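Side-chain contacts in flavin-nucleotide-binding protein (Mycobacterium smegmatis, PDB 4YBN), which binds FAD and heme on a split beta-barrel of the pyridoxamine 5'-phosphate oxidase-related type and probably acts as an oxidoreductase: residues A[57-62]-A[109-114]; A[121-126]-A[144-149]; A[129-134]-A[212-217]; A[39-44]-A[75-80]. One frame throughout, in Å; residues are numbered along the deposited sequence. Where two conformers were deposited one is given.

Contact 1 (A[57-62]-A[109-114]); sequences DELVIH and GTFEVI. With HEM (protoporphyrin IX containing Fe), chain F.
Strand 58-62 and segment 109-114, which runs into strand 112-113, are not paired with each other; each hydrogen-bonds along strand 149-155, and the two meet here mainly through side chains. F111 does most of the work. It heads toward 58-62, and CD1 of I61 stands over one face of its ring, 4.1 Å from the centroid of the F111 ring and 28° off its normal, a CH-pi contact. I61 manages this because CG1 sits between the backbone N and the carbonyl carbon (chi1 61°) and the chain then runs out straight to CD1. L59 meets the same ring more loosely: its backbone O is 3.9 Å from CE2 of F111, obliquely to the ring, and its CD2 is 4.4 Å from that CE2. L70 and L73 of helix 68-74 and F52 complete the apolar surroundings.

At the start of the strand the side chains of E58 and E112 cross at about a right angle, OE2 of E58 coming 3.3 Å from OE2 of E112 with the carboxylate planes 73° apart. This like-charge approach is not a bond, and it may favour a proton on one of the two. The other oxygen of E58, OE1, is held by the hydroxyl of Y122.

At the far end of the strand NE2 of H62 coordinates the heme iron at a rather long 2.5 Å, as the axial ligand. Its backbone O makes a weak hydrogen bond to N3 of FAD. Thus this barrel strand carries the residue at which the heme and flavin sites of the split beta-barrel meet.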
# COMPACT_ATOMS: atom_id res chain seq x y z
N ASP A 57 -7.27 20.64 1.36
CA ASP A 57 -6.36 20.43 2.45
C ASP A 57 -6.95 19.47 3.47
O ASP A 57 -6.58 19.47 4.63
CB ASP A 57 -5.99 21.74 3.10
CG ASP A 57 -5.25 22.67 2.16
OD1 ASP A 57 -4.35 22.26 1.40
OD2 ASP A 57 -5.57 23.86 2.18
N GLU A 58 -7.86 18.63 3.04
CA GLU A 58 -8.33 17.56 3.89
C GLU A 58 -8.16 16.20 3.18
O GLU A 58 -8.41 16.09 1.98
CB GLU A 58 -9.76 17.79 4.24
CG GLU A 58 -9.89 18.69 5.46
CD GLU A 58 -11.29 19.14 5.67
OE1 GLU A 58 -11.93 19.51 4.64
OE2 GLU A 58 -11.77 19.07 6.84
N LEU A 59 -7.78 15.17 3.95
CA LEU A 59 -7.88 13.76 3.53
C LEU A 59 -9.16 13.15 4.00
O LEU A 59 -9.49 13.09 5.20
CB LEU A 59 -6.67 13.05 4.11
CG LEU A 59 -6.25 11.67 3.69
CD1 LEU A 59 -4.76 11.48 3.96
CD2 LEU A 59 -7.09 10.64 4.39
N VAL A 60 -9.95 12.70 3.06
CA VAL A 60 -11.31 12.30 3.34
C VAL A 60 -11.54 10.82 3.10
O VAL A 60 -11.14 10.32 2.06
CB VAL A 60 -12.27 13.11 2.44
CG1 VAL A 60 -13.71 12.77 2.75
CG2 VAL A 60 -11.99 14.61 2.62
N ILE A 61 -12.23 10.15 4.03
CA ILE A 61 -12.61 8.77 3.87
C ILE A 61 -14.07 8.62 4.13
O ILE A 61 -14.73 9.51 4.72
CB ILE A 61 -11.79 7.84 4.82
CG1 ILE A 61 -12.02 8.19 6.32
CG2 ILE A 61 -10.30 7.99 4.48
CD1 ILE A 61 -11.23 7.41 7.32
N HIS A 62 -14.59 7.47 3.80
CA HIS A 62 -15.94 7.16 4.15
C HIS A 62 -16.24 5.71 4.31
O HIS A 62 -15.47 4.84 3.90
CB HIS A 62 -16.85 7.76 3.11
CG HIS A 62 -16.95 6.96 1.89
ND1 HIS A 62 -15.84 6.60 1.17
CD2 HIS A 62 -18.02 6.38 1.29
CE1 HIS A 62 -16.23 5.87 0.14
NE2 HIS A 62 -17.54 5.72 0.19
N GLY A 109 -3.34 12.79 13.09
CA GLY A 109 -4.26 13.65 13.73
C GLY A 109 -5.51 12.93 14.05
O GLY A 109 -5.57 11.70 14.05
N THR A 110 -6.56 13.71 14.25
CA THR A 110 -7.86 13.21 14.62
C THR A 110 -8.79 13.52 13.51
O THR A 110 -8.90 14.66 13.07
CB THR A 110 -8.30 13.86 15.99
OG1 THR A 110 -7.30 13.55 16.95
CG2 THR A 110 -9.60 13.36 16.47
N PHE A 111 -9.46 12.50 13.01
CA PHE A 111 -10.48 12.72 12.03
C PHE A 111 -11.70 13.46 12.63
O PHE A 111 -12.13 13.21 13.77
CB PHE A 111 -10.95 11.44 11.45
CG PHE A 111 -10.03 10.87 10.42
CD1 PHE A 111 -9.04 10.03 10.79
CD2 PHE A 111 -10.23 11.09 9.05
CE1 PHE A 111 -8.21 9.45 9.87
CE2 PHE A 111 -9.38 10.54 8.12
CZ PHE A 111 -8.38 9.71 8.53
N GLU A 112 -12.21 14.41 11.87
CA GLU A 112 -13.49 15.01 12.19
C GLU A 112 -14.62 14.45 11.35
O GLU A 112 -14.49 14.20 10.12
CB GLU A 112 -13.39 16.56 12.12
CG GLU A 112 -13.53 17.25 10.76
CD GLU A 112 -13.48 18.81 10.84
OE1 GLU A 112 -13.72 19.38 11.94
OE2 GLU A 112 -13.19 19.48 9.81
N VAL A 113 -15.75 14.21 12.02
CA VAL A 113 -16.98 13.77 11.38
C VAL A 113 -17.51 14.89 10.52
O VAL A 113 -17.71 15.98 10.99
CB VAL A 113 -18.06 13.38 12.40
CG1 VAL A 113 -19.41 13.12 11.72
CG2 VAL A 113 -17.64 12.12 13.14
N ILE A 114 -17.76 14.61 9.25
CA ILE A 114 -18.38 15.59 8.39
C ILE A 114 -19.84 15.68 8.80
O ILE A 114 -20.57 14.67 8.88
CB ILE A 114 -18.27 15.20 6.88
CG1 ILE A 114 -16.80 15.11 6.43
CG2 ILE A 114 -18.97 16.22 5.97
CD1 ILE A 114 -15.99 16.25 6.90
CHA HEM F . -18.18 0.98 1.59
CHB HEM F . -15.70 2.63 -2.18
CHC HEM F . -19.00 6.11 -2.91
CHD HEM F . -21.34 4.57 1.00
C1A HEM F . -17.24 1.12 0.61
C2A HEM F . -16.12 0.25 0.46
C3A HEM F . -15.41 0.74 -0.59
C4A HEM F . -16.09 1.89 -1.09
CMA HEM F . -14.14 0.12 -1.12
CAA HEM F . -15.76 -0.95 1.31
CBA HEM F . -16.64 -2.19 1.10
CGA HEM F . -16.16 -3.29 2.02
O1A HEM F . -15.59 -4.30 1.53
O2A HEM F . -16.32 -3.21 3.26
C1B HEM F . -16.40 3.71 -2.73
C2B HEM F . -15.99 4.38 -3.93
C3B HEM F . -16.88 5.38 -4.16
C4B HEM F . -17.90 5.28 -3.06
CMB HEM F . -14.77 4.07 -4.77
CAB HEM F . -16.80 6.26 -5.36
CBB HEM F . -17.84 6.96 -5.79
C1C HEM F . -19.95 6.04 -1.88
C2C HEM F . -20.92 7.04 -1.58
C3C HEM F . -21.62 6.61 -0.45
C4C HEM F . -21.03 5.32 -0.08
CMC HEM F . -21.18 8.30 -2.37
CAC HEM F . -22.79 7.25 0.17
CBC HEM F . -23.55 8.24 -0.36
C1D HEM F . -20.65 3.46 1.45
C2D HEM F . -21.11 2.68 2.62
C3D HEM F . -20.23 1.69 2.75
C4D HEM F . -19.23 1.87 1.70
CMD HEM F . -22.32 2.90 3.49
CAD HEM F . -20.21 0.58 3.75
CBD HEM F . -20.76 -0.71 3.09
CGD HEM F . -21.14 -1.76 4.12
O1D HEM F . -22.34 -2.07 4.32
O2D HEM F . -20.24 -2.32 4.77
NA HEM F . -17.20 2.10 -0.34
NB HEM F . -17.55 4.25 -2.28
NC HEM F . -19.99 5.06 -0.90
ND HEM F . -19.53 2.93 0.93
FE HEM F . -18.56 3.57 -0.55

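Contact 2 (A[121-126]-A[144-149]); sequences GYLDAL and KELAAT. With HEM (protoporphyrin IX containing Fe), chain F.
This corner of the heme pocket is built where helix 116-130 passes the end of helix 143-147, and L123 is the residue that meets both L146 and T149. L123 reaches out with CG anti to its carbonyl carbon (chi1 -66°), which lays CD1 against three neighbours. It is 3.7 Å from CD2 of L146, the two leucines sliding past one another in opposite directions, and 3.8 Å from CG2 of T149, where the side chains come tip to tip. The third neighbour is the heme: CD1 of L123 lies 3.6 Å from the vinyl carbon CBC, and CD2 of L146 comes up to the same vinyl end at 4.0 Å.

Both branches of T149 lie against the heme. The methyl CG2 meets L123 and the vinyl carbon CAC. The hydroxyl donates to the helix it follows, OG1 to O of E145 at 2.9 Å and 27° out of the carbonyl plane, and at the same time OG1 rests 3.1 Å from CAC and close to CHD. K119 ties the same helix end by bonding O of L146 and O of T149, and F96 of the second subunit packs on E145, A148 and T149.

Chemically, methyls of L123, L146 and T149 border this vinyl edge together with one hydroxyl, whose proton goes to a helix carbonyl. That bond fixes the rotation of T149 and keeps its methyl facing L123.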
# COMPACT_ATOMS: atom_id res chain seq x y z
N GLY A 121 -21.81 17.08 -0.20
CA GLY A 121 -20.80 17.81 -0.96
C GLY A 121 -19.43 17.09 -0.88
O GLY A 121 -18.70 17.01 -1.88
N TYR A 122 -19.06 16.61 0.32
CA TYR A 122 -17.78 15.89 0.46
C TYR A 122 -17.81 14.56 -0.26
O TYR A 122 -16.81 14.23 -0.92
CB TYR A 122 -17.44 15.68 1.91
CG TYR A 122 -16.72 16.82 2.57
CD1 TYR A 122 -15.34 16.93 2.48
CD2 TYR A 122 -17.41 17.83 3.25
CE1 TYR A 122 -14.66 17.93 3.13
CE2 TYR A 122 -16.71 18.87 3.84
CZ TYR A 122 -15.32 18.89 3.77
OH TYR A 122 -14.62 19.90 4.36
N LEU A 123 -18.94 13.85 -0.25
CA LEU A 123 -19.01 12.59 -0.94
C LEU A 123 -18.93 12.72 -2.46
O LEU A 123 -18.24 11.97 -3.12
CB LEU A 123 -20.22 11.75 -0.53
CG LEU A 123 -20.16 11.30 0.91
CD1 LEU A 123 -21.46 10.66 1.33
CD2 LEU A 123 -19.03 10.30 1.18
N ASP A 124 -19.54 13.76 -3.00
CA ASP A 124 -19.45 14.08 -4.38
C ASP A 124 -17.99 14.35 -4.71
O ASP A 124 -17.46 13.85 -5.74
CB ASP A 124 -20.29 15.30 -4.76
CG ASP A 124 -21.82 15.01 -4.83
OD1 ASP A 124 -22.29 13.88 -4.57
OD2 ASP A 124 -22.56 15.97 -5.13
N ALA A 125 -17.35 15.19 -3.92
CA ALA A 125 -15.93 15.48 -4.20
C ALA A 125 -15.07 14.20 -4.06
O ALA A 125 -14.17 14.00 -4.83
CB ALA A 125 -15.40 16.58 -3.33
N LEU A 126 -15.38 13.34 -3.09
CA LEU A 126 -14.66 12.07 -2.90
C LEU A 126 -14.85 11.18 -4.11
O LEU A 126 -13.87 10.70 -4.70
CB LEU A 126 -15.11 11.34 -1.61
CG LEU A 126 -14.42 10.01 -1.24
CD1 LEU A 126 -12.93 10.22 -1.23
CD2 LEU A 126 -14.83 9.36 0.11
N LYS A 144 -31.44 8.26 2.48
CA LYS A 144 -31.08 7.01 3.18
C LYS A 144 -29.65 6.54 2.93
O LYS A 144 -28.98 6.02 3.80
CB LYS A 144 -32.03 5.90 2.78
CG LYS A 144 -33.42 6.25 3.34
CD LYS A 144 -34.59 5.50 2.70
CE LYS A 144 -35.90 6.09 3.20
NZ LYS A 144 -36.99 5.08 3.12
N GLU A 145 -29.19 6.72 1.69
CA GLU A 145 -27.79 6.44 1.40
C GLU A 145 -26.87 7.32 2.25
O GLU A 145 -25.88 6.84 2.83
CB GLU A 145 -27.46 6.61 -0.10
CG GLU A 145 -28.06 5.50 -0.96
CD GLU A 145 -28.08 5.81 -2.45
OE1 GLU A 145 -27.93 6.98 -2.85
OE2 GLU A 145 -28.19 4.83 -3.24
N LEU A 146 -27.18 8.61 2.34
CA LEU A 146 -26.33 9.48 3.13
C LEU A 146 -26.38 9.12 4.60
O LEU A 146 -25.35 9.10 5.26
CB LEU A 146 -26.70 10.94 2.90
CG LEU A 146 -26.50 11.40 1.47
CD1 LEU A 146 -27.24 12.70 1.19
CD2 LEU A 146 -25.01 11.60 1.22
N ALA A 147 -27.55 8.71 5.10
CA ALA A 147 -27.68 8.36 6.53
C ALA A 147 -26.96 7.10 6.87
O ALA A 147 -26.53 6.92 8.00
CB ALA A 147 -29.13 8.26 6.97
N ALA A 148 -26.78 6.23 5.89
CA ALA A 148 -25.99 5.01 6.10
C ALA A 148 -24.45 5.22 5.96
O ALA A 148 -23.70 4.31 6.16
CB ALA A 148 -26.43 3.92 5.14
N THR A 149 -24.01 6.44 5.73
CA THR A 149 -22.61 6.77 5.45
C THR A 149 -21.99 7.73 6.48
O THR A 149 -22.53 8.75 6.87
CB THR A 149 -22.47 7.34 4.00
OG1 THR A 149 -22.98 6.38 3.09
CG2 THR A 149 -21.02 7.60 3.54
CHA HEM F . -18.18 0.98 1.59
CHB HEM F . -15.70 2.63 -2.18
CHC HEM F . -19.00 6.11 -2.91
CHD HEM F . -21.34 4.57 1.00
C1A HEM F . -17.24 1.12 0.61
C2A HEM F . -16.12 0.25 0.46
C3A HEM F . -15.41 0.74 -0.59
C4A HEM F . -16.09 1.89 -1.09
CMA HEM F . -14.14 0.12 -1.12
CAA HEM F . -15.76 -0.95 1.31
CBA HEM F . -16.64 -2.19 1.10
CGA HEM F . -16.16 -3.29 2.02
O1A HEM F . -15.59 -4.30 1.53
O2A HEM F . -16.32 -3.21 3.26
C1B HEM F . -16.40 3.71 -2.73
C2B HEM F . -15.99 4.38 -3.93
C3B HEM F . -16.88 5.38 -4.16
C4B HEM F . -17.90 5.28 -3.06
CMB HEM F . -14.77 4.07 -4.77
CAB HEM F . -16.80 6.26 -5.36
CBB HEM F . -17.84 6.96 -5.79
C1C HEM F . -19.95 6.04 -1.88
C2C HEM F . -20.92 7.04 -1.58
C3C HEM F . -21.62 6.61 -0.45
C4C HEM F . -21.03 5.32 -0.08
CMC HEM F . -21.18 8.30 -2.37
CAC HEM F . -22.79 7.25 0.17
CBC HEM F . -23.55 8.24 -0.36
C1D HEM F . -20.65 3.46 1.45
C2D HEM F . -21.11 2.68 2.62
C3D HEM F . -20.23 1.69 2.75
C4D HEM F . -19.23 1.87 1.70
CMD HEM F . -22.32 2.90 3.49
CAD HEM F . -20.21 0.58 3.75
CBD HEM F . -20.76 -0.71 3.09
CGD HEM F . -21.14 -1.76 4.12
O1D HEM F . -22.34 -2.07 4.32
O2D HEM F . -20.24 -2.32 4.77
NA HEM F . -17.20 2.10 -0.34
NB HEM F . -17.55 4.25 -2.28
NC HEM F . -19.99 5.06 -0.90
ND HEM F . -19.53 2.93 0.93
FE HEM F . -18.56 3.57 -0.55

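Contact 3 (A[129-134]-A[212-217]); sequences RFIPGR and RGMTGE. With HEM (protoporphyrin IX containing Fe), chain F.
I131 and M214 cross obliquely, and the point of contact is the branch methyl of the isoleucine against sulfur: CG2 of I131 lies 3.7 Å from SD of M214. The methionine runs extended to its sulfur and bends only at the end (chi3 82°), which swings CE round toward the backbone of the neighbouring residue, 4.2 Å from O of F130. V89 of the second subunit packs against both I131 and M214, and Y192 also touches M214, a buried residue.

F130 leaves the same backbone in another direction, away from M214. Its ring meets the heme methyl CMB obliquely, though the 3.0 Å between CD2 of F130 and CMB is doubtfully short; F100 of the second subunit forms an edge-to-face stack with it. At I131 the helix has just ended, and the chain goes into a type II turn closed by N of R134 on O of I131, with G133 at the positive phi the turn requires.

Only van der Waals contact joins the two segments. Between the loop after helix 209-212 and the end of helix 116-130 the join is thus apolar, a polarisable sulfur fitted against a methyl group with V89 of the second subunit packing on both residues.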
# COMPACT_ATOMS: atom_id res chain seq x y z
N ARG A 129 -12.71 11.97 -6.98
CA ARG A 129 -11.29 11.58 -6.84
C ARG A 129 -11.08 10.19 -7.41
O ARG A 129 -10.12 9.95 -8.14
CB ARG A 129 -10.86 11.62 -5.33
CG ARG A 129 -10.25 12.93 -4.91
CD ARG A 129 -11.05 14.04 -5.37
NE ARG A 129 -10.58 15.35 -4.97
CZ ARG A 129 -11.33 16.43 -5.12
NH1 ARG A 129 -12.59 16.32 -5.65
NH2 ARG A 129 -10.83 17.60 -4.76
N PHE A 130 -11.99 9.29 -7.04
CA PHE A 130 -11.87 7.89 -7.34
C PHE A 130 -12.15 7.69 -8.81
O PHE A 130 -11.44 6.93 -9.47
CB PHE A 130 -12.86 7.00 -6.51
CG PHE A 130 -12.60 6.97 -5.00
CD1 PHE A 130 -11.30 7.08 -4.46
CD2 PHE A 130 -13.67 6.80 -4.11
CE1 PHE A 130 -11.10 7.04 -3.09
CE2 PHE A 130 -13.47 6.76 -2.72
CZ PHE A 130 -12.19 6.89 -2.21
N ILE A 131 -13.23 8.30 -9.33
CA ILE A 131 -13.67 8.12 -10.77
C ILE A 131 -13.96 9.53 -11.26
O ILE A 131 -15.05 10.04 -11.01
CB ILE A 131 -14.93 7.25 -10.89
CG1 ILE A 131 -14.75 5.88 -10.18
CG2 ILE A 131 -15.32 7.00 -12.34
CD1 ILE A 131 -16.01 5.29 -9.53
N PRO A 132 -12.97 10.21 -11.85
CA PRO A 132 -13.16 11.64 -12.16
C PRO A 132 -14.32 11.96 -13.08
O PRO A 132 -14.44 11.36 -14.13
CB PRO A 132 -11.84 12.06 -12.80
CG PRO A 132 -10.83 11.14 -12.18
CD PRO A 132 -11.54 9.82 -11.92
N GLY A 133 -15.12 12.97 -12.77
CA GLY A 133 -16.27 13.32 -13.63
C GLY A 133 -17.50 12.45 -13.42
O GLY A 133 -18.52 12.61 -14.12
N ARG A 134 -17.44 11.53 -12.47
CA ARG A 134 -18.47 10.53 -12.32
C ARG A 134 -19.69 11.10 -11.69
O ARG A 134 -20.79 10.65 -11.99
CB ARG A 134 -18.00 9.36 -11.48
CG ARG A 134 -18.94 8.19 -11.35
CD ARG A 134 -19.33 7.60 -12.73
NE ARG A 134 -20.10 6.37 -12.60
CZ ARG A 134 -20.86 5.85 -13.54
NH1 ARG A 134 -20.96 6.45 -14.72
NH2 ARG A 134 -21.54 4.76 -13.34
N ARG A 212 -13.99 6.29 -19.49
CA ARG A 212 -13.07 6.34 -20.63
C ARG A 212 -11.75 6.97 -20.24
O ARG A 212 -10.70 6.53 -20.70
CB ARG A 212 -13.68 7.11 -21.81
CG ARG A 212 -15.02 6.56 -22.23
CD ARG A 212 -15.44 6.96 -23.63
NE ARG A 212 -15.53 8.41 -23.77
CZ ARG A 212 -16.67 9.07 -23.95
NH1 ARG A 212 -17.83 8.41 -24.00
NH2 ARG A 212 -16.66 10.39 -24.06
N GLY A 213 -11.81 7.93 -19.34
CA GLY A 213 -10.63 8.52 -18.67
C GLY A 213 -9.77 7.64 -17.79
O GLY A 213 -8.57 7.95 -17.54
N MET A 214 -10.33 6.55 -17.29
CA MET A 214 -9.60 5.65 -16.38
C MET A 214 -8.69 4.75 -17.21
O MET A 214 -8.93 3.58 -17.40
CB MET A 214 -10.60 4.85 -15.53
CG MET A 214 -11.33 5.78 -14.55
SD MET A 214 -12.67 4.86 -13.80
CE MET A 214 -11.76 4.01 -12.52
N THR A 215 -7.65 5.37 -17.76
CA THR A 215 -6.68 4.67 -18.55
C THR A 215 -5.27 5.22 -18.19
O THR A 215 -5.12 6.34 -17.71
CB THR A 215 -7.02 4.88 -20.04
OG1 THR A 215 -6.41 3.84 -20.80
CG2 THR A 215 -6.57 6.28 -20.52
N GLY A 216 -4.26 4.43 -18.45
CA GLY A 216 -2.88 4.77 -18.07
C GLY A 216 -2.60 4.34 -16.64
O GLY A 216 -3.26 3.45 -16.07
N GLU A 217 -1.68 5.06 -16.04
CA GLU A 217 -1.28 4.77 -14.70
C GLU A 217 -2.25 5.35 -13.70
O GLU A 217 -2.74 6.46 -13.80
CB GLU A 217 0.12 5.28 -14.41
CG GLU A 217 1.18 4.54 -15.20
CD GLU A 217 2.58 5.06 -14.90
OE1 GLU A 217 2.79 5.81 -13.93
OE2 GLU A 217 3.49 4.69 -15.66
CHA HEM F . -18.18 0.98 1.59
CHB HEM F . -15.70 2.63 -2.18
CHC HEM F . -19.00 6.11 -2.91
CHD HEM F . -21.34 4.57 1.00
C1A HEM F . -17.24 1.12 0.61
C2A HEM F . -16.12 0.25 0.46
C3A HEM F . -15.41 0.74 -0.59
C4A HEM F . -16.09 1.89 -1.09
CMA HEM F . -14.14 0.12 -1.12
CAA HEM F . -15.76 -0.95 1.31
CBA HEM F . -16.64 -2.19 1.10
CGA HEM F . -16.16 -3.29 2.02
O1A HEM F . -15.59 -4.30 1.53
O2A HEM F . -16.32 -3.21 3.26
C1B HEM F . -16.40 3.71 -2.73
C2B HEM F . -15.99 4.38 -3.93
C3B HEM F . -16.88 5.38 -4.16
C4B HEM F . -17.90 5.28 -3.06
CMB HEM F . -14.77 4.07 -4.77
CAB HEM F . -16.80 6.26 -5.36
CBB HEM F . -17.84 6.96 -5.79
C1C HEM F . -19.95 6.04 -1.88
C2C HEM F . -20.92 7.04 -1.58
C3C HEM F . -21.62 6.61 -0.45
C4C HEM F . -21.03 5.32 -0.08
CMC HEM F . -21.18 8.30 -2.37
CAC HEM F . -22.79 7.25 0.17
CBC HEM F . -23.55 8.24 -0.36
C1D HEM F . -20.65 3.46 1.45
C2D HEM F . -21.11 2.68 2.62
C3D HEM F . -20.23 1.69 2.75
C4D HEM F . -19.23 1.87 1.70
CMD HEM F . -22.32 2.90 3.49
CAD HEM F . -20.21 0.58 3.75
CBD HEM F . -20.76 -0.71 3.09
CGD HEM F . -21.14 -1.76 4.12
O1D HEM F . -22.34 -2.07 4.32
O2D HEM F . -20.24 -2.32 4.77
NA HEM F . -17.20 2.10 -0.34
NB HEM F . -17.55 4.25 -2.28
NC HEM F . -19.99 5.06 -0.90
ND HEM F . -19.53 2.93 0.93
FE HEM F . -18.56 3.57 -0.55

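Contact 4 (A[39-44]-A[75-80]); sequences LVRDGH and EGAPAA
L39 and A77 make the tight part of this contact, CD1 of L39 resting 3.8 Å from CB of A77. V46, F48 and A72 pack round the leucine, and its CB is also 3.8 Å from O of P78.

Toward solvent the fit slackens. In R41, bends at chi2 (-78°) and chi3 (86°) fold the chain back until NE reaches O of V40 at 2.8 Å, the bond running 152° at the hydrogen. This folding brings NH2 of R41 to 3.6 Å from CB of A77, obliquely to the guanidinium group. E75 carries the opposite charge, but its OE1 remains 5.3 Å from NH1 of R41, too far for a salt bridge.

Between the backbones the strands have begun to part: a water takes N-H of V40 at 3.0 Å and donates to O of P78 at 2.7 Å, standing where the next direct strand bond would fall after A80 and A38. Hence the hairpin end, with its type I' turn from R41 to H44, is joined to the chain after helix 68-74 by a small apolar patch and one bridging water, with the R41 guanidinium laid on A77 at the solvent side and its NE satisfied within its own strand.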
# COMPACT_ATOMS: atom_id res chain seq x y z
N LEU A 39 -4.70 3.11 14.39
CA LEU A 39 -5.20 3.69 15.57
C LEU A 39 -4.96 2.68 16.73
O LEU A 39 -4.43 1.59 16.54
CB LEU A 39 -6.67 4.00 15.44
CG LEU A 39 -7.66 2.87 15.26
CD1 LEU A 39 -9.01 3.25 15.82
CD2 LEU A 39 -7.78 2.53 13.77
N VAL A 40 -5.34 3.09 17.92
CA VAL A 40 -5.11 2.30 19.13
C VAL A 40 -6.48 1.95 19.71
O VAL A 40 -7.39 2.81 19.79
CB VAL A 40 -4.33 3.11 20.11
CG1 VAL A 40 -3.95 2.30 21.34
CG2 VAL A 40 -3.05 3.66 19.48
N ARG A 41 -6.67 0.67 20.01
CA ARG A 41 -7.82 0.19 20.80
C ARG A 41 -7.32 -0.61 21.96
O ARG A 41 -6.52 -1.56 21.78
CB ARG A 41 -8.68 -0.74 19.97
CG ARG A 41 -9.20 -0.09 18.72
CD ARG A 41 -10.39 0.83 19.01
NE ARG A 41 -10.06 2.22 19.39
CZ ARG A 41 -10.92 3.08 19.93
NH1 ARG A 41 -12.15 2.71 20.24
NH2 ARG A 41 -10.54 4.32 20.20
N ASP A 42 -7.72 -0.19 23.17
CA ASP A 42 -7.34 -0.88 24.40
C ASP A 42 -5.87 -1.14 24.48
O ASP A 42 -5.42 -2.25 24.76
CB ASP A 42 -8.17 -2.16 24.55
CG ASP A 42 -9.68 -1.85 24.52
OD1 ASP A 42 -10.07 -0.74 24.98
OD2 ASP A 42 -10.46 -2.65 23.98
N GLY A 43 -5.11 -0.09 24.21
CA GLY A 43 -3.68 -0.17 24.23
C GLY A 43 -3.03 -0.90 23.07
O GLY A 43 -1.82 -0.77 22.90
N HIS A 44 -3.81 -1.60 22.26
CA HIS A 44 -3.28 -2.40 21.13
C HIS A 44 -3.36 -1.57 19.80
O HIS A 44 -4.21 -0.73 19.63
CB HIS A 44 -4.05 -3.73 21.02
CG HIS A 44 -4.08 -4.54 22.30
ND1 HIS A 44 -3.03 -4.55 23.20
CD2 HIS A 44 -5.02 -5.36 22.82
CE1 HIS A 44 -3.33 -5.32 24.22
NE2 HIS A 44 -4.53 -5.83 24.02
N GLU A 75 -15.34 8.93 16.90
CA GLU A 75 -15.36 9.22 18.36
C GLU A 75 -14.05 9.84 18.83
O GLU A 75 -13.91 10.15 20.02
CB GLU A 75 -15.66 7.95 19.12
CG GLU A 75 -17.12 7.54 18.91
CD GLU A 75 -17.49 6.12 19.42
OE1 GLU A 75 -16.71 5.42 20.09
OE2 GLU A 75 -18.60 5.65 19.10
N GLY A 76 -13.10 10.07 17.93
CA GLY A 76 -11.95 10.84 18.28
C GLY A 76 -10.64 10.08 18.41
O GLY A 76 -9.65 10.66 18.80
N ALA A 77 -10.56 8.81 18.01
CA ALA A 77 -9.27 8.05 18.11
C ALA A 77 -8.17 8.74 17.32
O ALA A 77 -8.27 8.94 16.10
CB ALA A 77 -9.47 6.61 17.63
N PRO A 78 -7.09 9.10 17.98
CA PRO A 78 -5.97 9.67 17.26
C PRO A 78 -5.49 8.64 16.21
O PRO A 78 -5.55 7.48 16.48
CB PRO A 78 -4.94 9.84 18.34
CG PRO A 78 -5.71 10.05 19.57
CD PRO A 78 -6.86 9.10 19.45
N ALA A 79 -5.04 9.09 15.06
CA ALA A 79 -4.80 8.17 13.93
C ALA A 79 -3.50 8.50 13.31
O ALA A 79 -3.00 9.65 13.41
CB ALA A 79 -5.88 8.37 12.91
N ALA A 80 -2.94 7.55 12.60
CA ALA A 80 -1.83 7.86 11.76
C ALA A 80 -2.20 7.27 10.39
O ALA A 80 -2.69 6.14 10.33
CB ALA A 80 -0.53 7.29 12.34
O HOH W 1 -5.83 5.95 18.65

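In the fold
From the N terminus, contact 4 comes first, closing a loop of 30 residues between strand 34-41 and the start of strand 78-91. Contact 1 opens inside that loop, at 57-62, and ends beyond it at 109-114, so the two cross; G109 O and A79 N join them within the barrel sheet. Strand 110-113 leads into helix 116-130, which serves both later contacts. Contact 2 spans 17 residues, from that helix to 144-149, and contact 3 starts within this span and runs to 212-217, so these also cross. Contacts 1 and 2 touch the heme; contact 3 reaches it through F130, while its 212-217 side packs on the helix end. Contact 4 does not touch the heme but adjoins contact 1.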